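Local coordinates for protein putative pyrazinamidase/nicotinamidase (Streptococcus mutans, PDB 3S2S) that probably hydrolyses nicotinamide and its analogue pyrazinamide to the free acids, as a zinc-binding member of the isochorismatase-like cysteine hydrolase family, at residues V71-K74 against A75-G79; D94-P97 against E98-L101. All blocks are in the same frame, centred on the assembly; numbering follows the deposited sequence.

In the fold
Contact 1 and contact 2 follow one another along the chain of an isochorismatase-type alpha/beta fold, in which helices cover a parallel sheet. They lie on opposite sides of the chain's centre, their own centres about 36 Å apart. Contact 1 closes helix 65-77, just before strand 81-87; its inner face rests on the sheet while its outer face is exposed. Contact 2 belongs to the long loop that follows the same strand, with His96 and Glu98 buried and Lys100 exposed. The chemistry differs accordingly: regular backbone bonds and one amide-carboxylate bond in 71-79, against short turns and a carboxylate bound to zinc in 94-101, where neighbouring subunits also pack.

Contact 1 (V71-K74 against A75-G79)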
loop_
_atom_site.group_PDB
_atom_site.type_symbol
_atom_site.label_atom_id
_atom_site.label_comp_id
_atom_site.label_asym_id
_atom_site.label_seq_id
_atom_site.Cartn_x
_atom_site.Cartn_y
_atom_site.Cartn_z
ATOM N N VAL A 71 -5.167 20.354 -23.344
ATOM C CA VAL A 71 -3.980 19.649 -22.881
ATOM C C VAL A 71 -4.219 18.145 -22.863
ATOM O O VAL A 71 -3.306 17.374 -23.103
ATOM C CB VAL A 71 -3.446 20.177 -21.525
ATOM C CG1 VAL A 71 -4.347 19.782 -20.400
ATOM C CG2 VAL A 71 -2.018 19.668 -21.273
ATOM N N THR A 72 -5.453 17.739 -22.578
ATOM C CA THR A 72 -5.810 16.319 -22.610
ATOM C C THR A 72 -5.736 15.763 -24.038
ATOM O O THR A 72 -5.172 14.697 -24.276
ATOM C CB THR A 72 -7.204 16.111 -22.007
ATOM O OG1 THR A 72 -7.187 16.628 -20.670
ATOM C CG2 THR A 72 -7.586 14.630 -21.972
ATOM N N GLN A 73 -6.282 16.501 -24.998
ATOM C CA GLN A 73 -6.193 16.065 -26.381
ATOM C C GLN A 73 -4.727 15.987 -26.816
ATOM O O GLN A 73 -4.311 15.047 -27.514
ATOM C CB GLN A 73 -6.967 17.030 -27.284
ATOM C CG GLN A 73 -6.946 16.650 -28.748
ATOM C CD GLN A 73 -7.757 15.409 -29.032
ATOM O OE1 GLN A 73 -8.966 15.386 -28.807
ATOM N NE2 GLN A 73 -7.099 14.370 -29.538
ATOM N N LYS A 74 -3.933 16.964 -26.400
ATOM C CA LYS A 74 -2.521 16.969 -26.784
ATOM C C LYS A 74 -1.770 15.789 -26.200
ATOM O O LYS A 74 -1.000 15.125 -26.897
ATOM C CB LYS A 74 -1.825 18.274 -26.419
ATOM C CG LYS A 74 -0.332 18.217 -26.688
ATOM C CD LYS A 74 0.285 19.594 -26.817
ATOM C CE LYS A 74 1.706 19.492 -27.357
ATOM N NZ LYS A 74 2.252 20.817 -27.769
ATOM N N ALA A 75 -2.001 15.515 -24.919
ATOM C CA ALA A 75 -1.342 14.376 -24.281
ATOM C C ALA A 75 -1.694 13.115 -25.042
ATOM O O ALA A 75 -0.824 12.286 -25.324
ATOM C CB ALA A 75 -1.774 14.248 -22.830
ATOM N N TYR A 76 -2.971 12.983 -25.397
ATOM C CA TYR A 76 -3.429 11.802 -26.118
ATOM C C TYR A 76 -2.765 11.708 -27.494
ATOM O O TYR A 76 -2.320 10.630 -27.897
ATOM C CB TYR A 76 -4.943 11.787 -26.263
ATOM C CG TYR A 76 -5.447 10.633 -27.094
ATOM C CD1 TYR A 76 -5.682 9.385 -26.516
ATOM C CD2 TYR A 76 -5.664 10.778 -28.460
ATOM C CE1 TYR A 76 -6.142 8.316 -27.272
ATOM C CE2 TYR A 76 -6.117 9.714 -29.221
ATOM C CZ TYR A 76 -6.352 8.490 -28.618
ATOM O OH TYR A 76 -6.805 7.430 -29.363
ATOM N N ASP A 77 -2.690 12.837 -28.194
ATOM C CA ASP A 77 -2.024 12.900 -29.506
ATOM C C ASP A 77 -0.545 12.535 -29.391
ATOM O O ASP A 77 0.040 11.970 -30.321
ATOM C CB ASP A 77 -2.152 14.292 -30.131
ATOM C CG ASP A 77 -3.570 14.618 -30.569
ATOM O OD1 ASP A 77 -4.432 13.710 -30.596
ATOM O OD2 ASP A 77 -3.816 15.805 -30.904
ATOM N N ASN A 78 0.059 12.862 -28.250
ATOM C CA ASN A 78 1.467 12.572 -28.026
ATOM C C ASN A 78 1.732 11.117 -27.663
ATOM O O ASN A 78 2.887 10.726 -27.497
ATOM C CB ASN A 78 2.042 13.482 -26.936
ATOM C CG ASN A 78 2.252 14.901 -27.413
ATOM O OD1 ASN A 78 2.050 15.209 -28.584
ATOM N ND2 ASN A 78 2.672 15.776 -26.502
ATOM N N GLY A 79 0.668 10.330 -27.517
ATOM C CA GLY A 79 0.797 8.919 -27.179
ATOM C C GLY A 79 0.642 8.565 -25.703
ATOM O O GLY A 79 0.961 7.440 -25.291
#
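Ala75, Tyr76, Asp77 and Asn78 donate their backbone N-H groups in turn to the carbonyl oxygens of Val71, Thr72, Gln73 and Lys74, the last N-H...O angle falling to 141° where the helix runs out. On the outer face the amide of Gln73 reaches one turn along to the carboxylate of Asp77, NE2 lying 2.9 Å from OD1. The bond leaves within the amide plane but meets OD1 from above the carboxylate plane, the two flat groups being turned 41° apart. Gln73 runs out with CG opposite its backbone N and then bends at chi2 (70°), which brings its amide back toward Asp77 and sets NE2 4.0 Å from CD2 of the Tyr76 ring. Here helix 65-77 ends in a Schellman motif, with Gly79 at positive phi and two bonds returning to the last turn; one of them is Gly79 N to Tyr76 O at 3.0 Å. Ala75 and Thr72 face inward onto Leu39 and Ile82 of the parallel sheet, and the Tyr76 hydroxyl is hydrogen-bonded to Asp129. Across the exposed side, the aliphatic part of Lys74 runs past the Asn78 amide, with Lys74 CG and CE each 3.9 Å from Asn78 ND2.

Contact 2 (D94-P97 against E98-L101); sequences DFHP and ETKL. With ZN (zinc ion), chain E.
His96 and Glu98, two residues apart, run side by side in the same direction, and the glutamate ends on a zinc ion. They sit at a tight turn in the long loop after strand 81-87, from which Glu98 joins the metal site of this isochorismatase-family fold. Glu98 OE1 binds the zinc at 2.1 Å, and Asp87, His89, His105 and two waters supply the other ligands. Glu98 OE2 accepts a hydrogen bond of 2.6 Å from water 1, itself bound to the zinc, so the carboxylate grips the metal directly and through a metal-bound water. With chi1 -162° and chi2 -172° the Glu98 chain is stretched out, carrying the carboxylate from the turn to the ion. The imidazole of His96 lies against the start of this chain, CE1 coming within 3.3 Å of Glu98 CB, and ring and carboxylate planes stand 73° apart. His96 NE2 is hydrogen-bonded to Arg138 O, the His96 ring also meets that of the zinc ligand His89, and Tyr179 of a second subunit packs on His96, Pro97 and Glu98. The turn itself closes where Thr99 N donates to His96 O at 3.0 Å, approaching from above the carbonyl plane, while the Thr99 hydroxyl bonds back to Asp93 O. Lys100 bends at chi3 and chi4, folding its ammonium group back over the turn; there NZ makes a weak hydrogen bond of 3.3 Å to Pro97 O, which also receives a weak one from Lys100 N.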
loop_
_atom_site.group_PDB
_atom_site.type_symbol
_atom_site.label_atom_id
_atom_site.label_comp_id
_atom_site.label_asym_id
_atom_site.label_seq_id
_atom_site.Cartn_x
_atom_site.Cartn_y
_atom_site.Cartn_z
ATOM N N ASP A 94 -22.950 6.835 5.950
ATOM C CA ASP A 94 -22.407 7.250 7.236
ATOM C C ASP A 94 -21.067 6.590 7.557
ATOM O O ASP A 94 -20.412 6.971 8.524
ATOM C CB ASP A 94 -23.420 6.987 8.354
ATOM C CG ASP A 94 -24.654 7.868 8.233
ATOM O OD1 ASP A 94 -24.493 9.109 8.190
ATOM O OD2 ASP A 94 -25.780 7.323 8.172
ATOM N N PHE A 95 -20.656 5.614 6.746
ATOM C CA PHE A 95 -19.361 4.960 6.950
ATOM C C PHE A 95 -18.204 5.703 6.294
ATOM O O PHE A 95 -17.038 5.425 6.582
ATOM C CB PHE A 95 -19.383 3.503 6.474
ATOM C CG PHE A 95 -20.041 2.578 7.444
ATOM C CD1 PHE A 95 -19.473 2.345 8.686
ATOM C CD2 PHE A 95 -21.232 1.950 7.124
ATOM C CE1 PHE A 95 -20.082 1.500 9.586
ATOM C CE2 PHE A 95 -21.840 1.103 8.025
ATOM C CZ PHE A 95 -21.264 0.879 9.252
ATOM N N HIS A 96 -18.534 6.650 5.428
ATOM C CA HIS A 96 -17.523 7.505 4.808
ATOM C C HIS A 96 -17.362 8.798 5.614
ATOM O O HIS A 96 -18.325 9.551 5.770
ATOM C CB HIS A 96 -17.965 7.840 3.392
ATOM C CG HIS A 96 -16.854 8.334 2.514
ATOM N ND1 HIS A 96 -15.762 9.014 3.012
ATOM C CD2 HIS A 96 -16.666 8.242 1.175
ATOM C CE1 HIS A 96 -14.944 9.312 2.016
ATOM N NE2 HIS A 96 -15.467 8.853 0.893
ATOM N N PRO A 97 -16.148 9.066 6.126
ATOM C CA PRO A 97 -15.885 10.266 6.942
ATOM C C PRO A 97 -16.246 11.543 6.208
ATOM O O PRO A 97 -16.564 12.551 6.826
ATOM C CB PRO A 97 -14.363 10.219 7.157
ATOM C CG PRO A 97 -14.001 8.792 7.012
ATOM C CD PRO A 97 -14.972 8.176 6.053
ATOM N N GLU A 98 -16.202 11.484 4.885
ATOM C CA GLU A 98 -16.389 12.660 4.068
ATOM C C GLU A 98 -17.843 13.117 4.116
ATOM O O GLU A 98 -18.147 14.292 3.892
ATOM C CB GLU A 98 -15.966 12.336 2.633
ATOM C CG GLU A 98 -15.685 13.548 1.765
ATOM C CD GLU A 98 -15.456 13.163 0.336
ATOM O OE1 GLU A 98 -16.140 13.725 -0.537
ATOM O OE2 GLU A 98 -14.610 12.282 0.081
ATOM N N THR A 99 -18.740 12.187 4.430
ATOM C CA THR A 99 -20.163 12.477 4.438
ATOM C C THR A 99 -20.519 13.574 5.426
ATOM O O THR A 99 -21.464 14.333 5.200
ATOM C CB THR A 99 -20.982 11.223 4.749
ATOM O OG1 THR A 99 -20.737 10.247 3.730
ATOM C CG2 THR A 99 -22.468 11.563 4.781
ATOM N N LYS A 100 -19.761 13.669 6.515
ATOM C CA LYS A 100 -19.979 14.697 7.526
ATOM C C LYS A 100 -19.376 16.045 7.145
ATOM O O LYS A 100 -19.693 17.062 7.756
ATOM C CB LYS A 100 -19.366 14.265 8.862
ATOM C CG LYS A 100 -20.099 13.143 9.571
ATOM C CD LYS A 100 -19.408 12.771 10.886
ATOM C CE LYS A 100 -18.094 12.012 10.663
ATOM N NZ LYS A 100 -16.997 12.848 10.082
ATOM N N LEU A 101 -18.499 16.051 6.150
ATOM C CA LEU A 101 -17.647 17.209 5.896
ATOM C C LEU A 101 -18.155 18.094 4.763
ATOM O O LEU A 101 -17.889 19.302 4.741
ATOM C CB LEU A 101 -16.217 16.750 5.579
ATOM C CG LEU A 101 -15.420 16.053 6.680
ATOM C CD1 LEU A 101 -14.040 15.654 6.146
ATOM C CD2 LEU A 101 -15.276 16.980 7.865
HETATM ZN ZN ZN E . -15.863 13.630 -2.602
HETATM O O HOH W 1 -13.958 12.431 -2.473
HETATM O O HOH W 2 -14.550 15.323 -2.630
#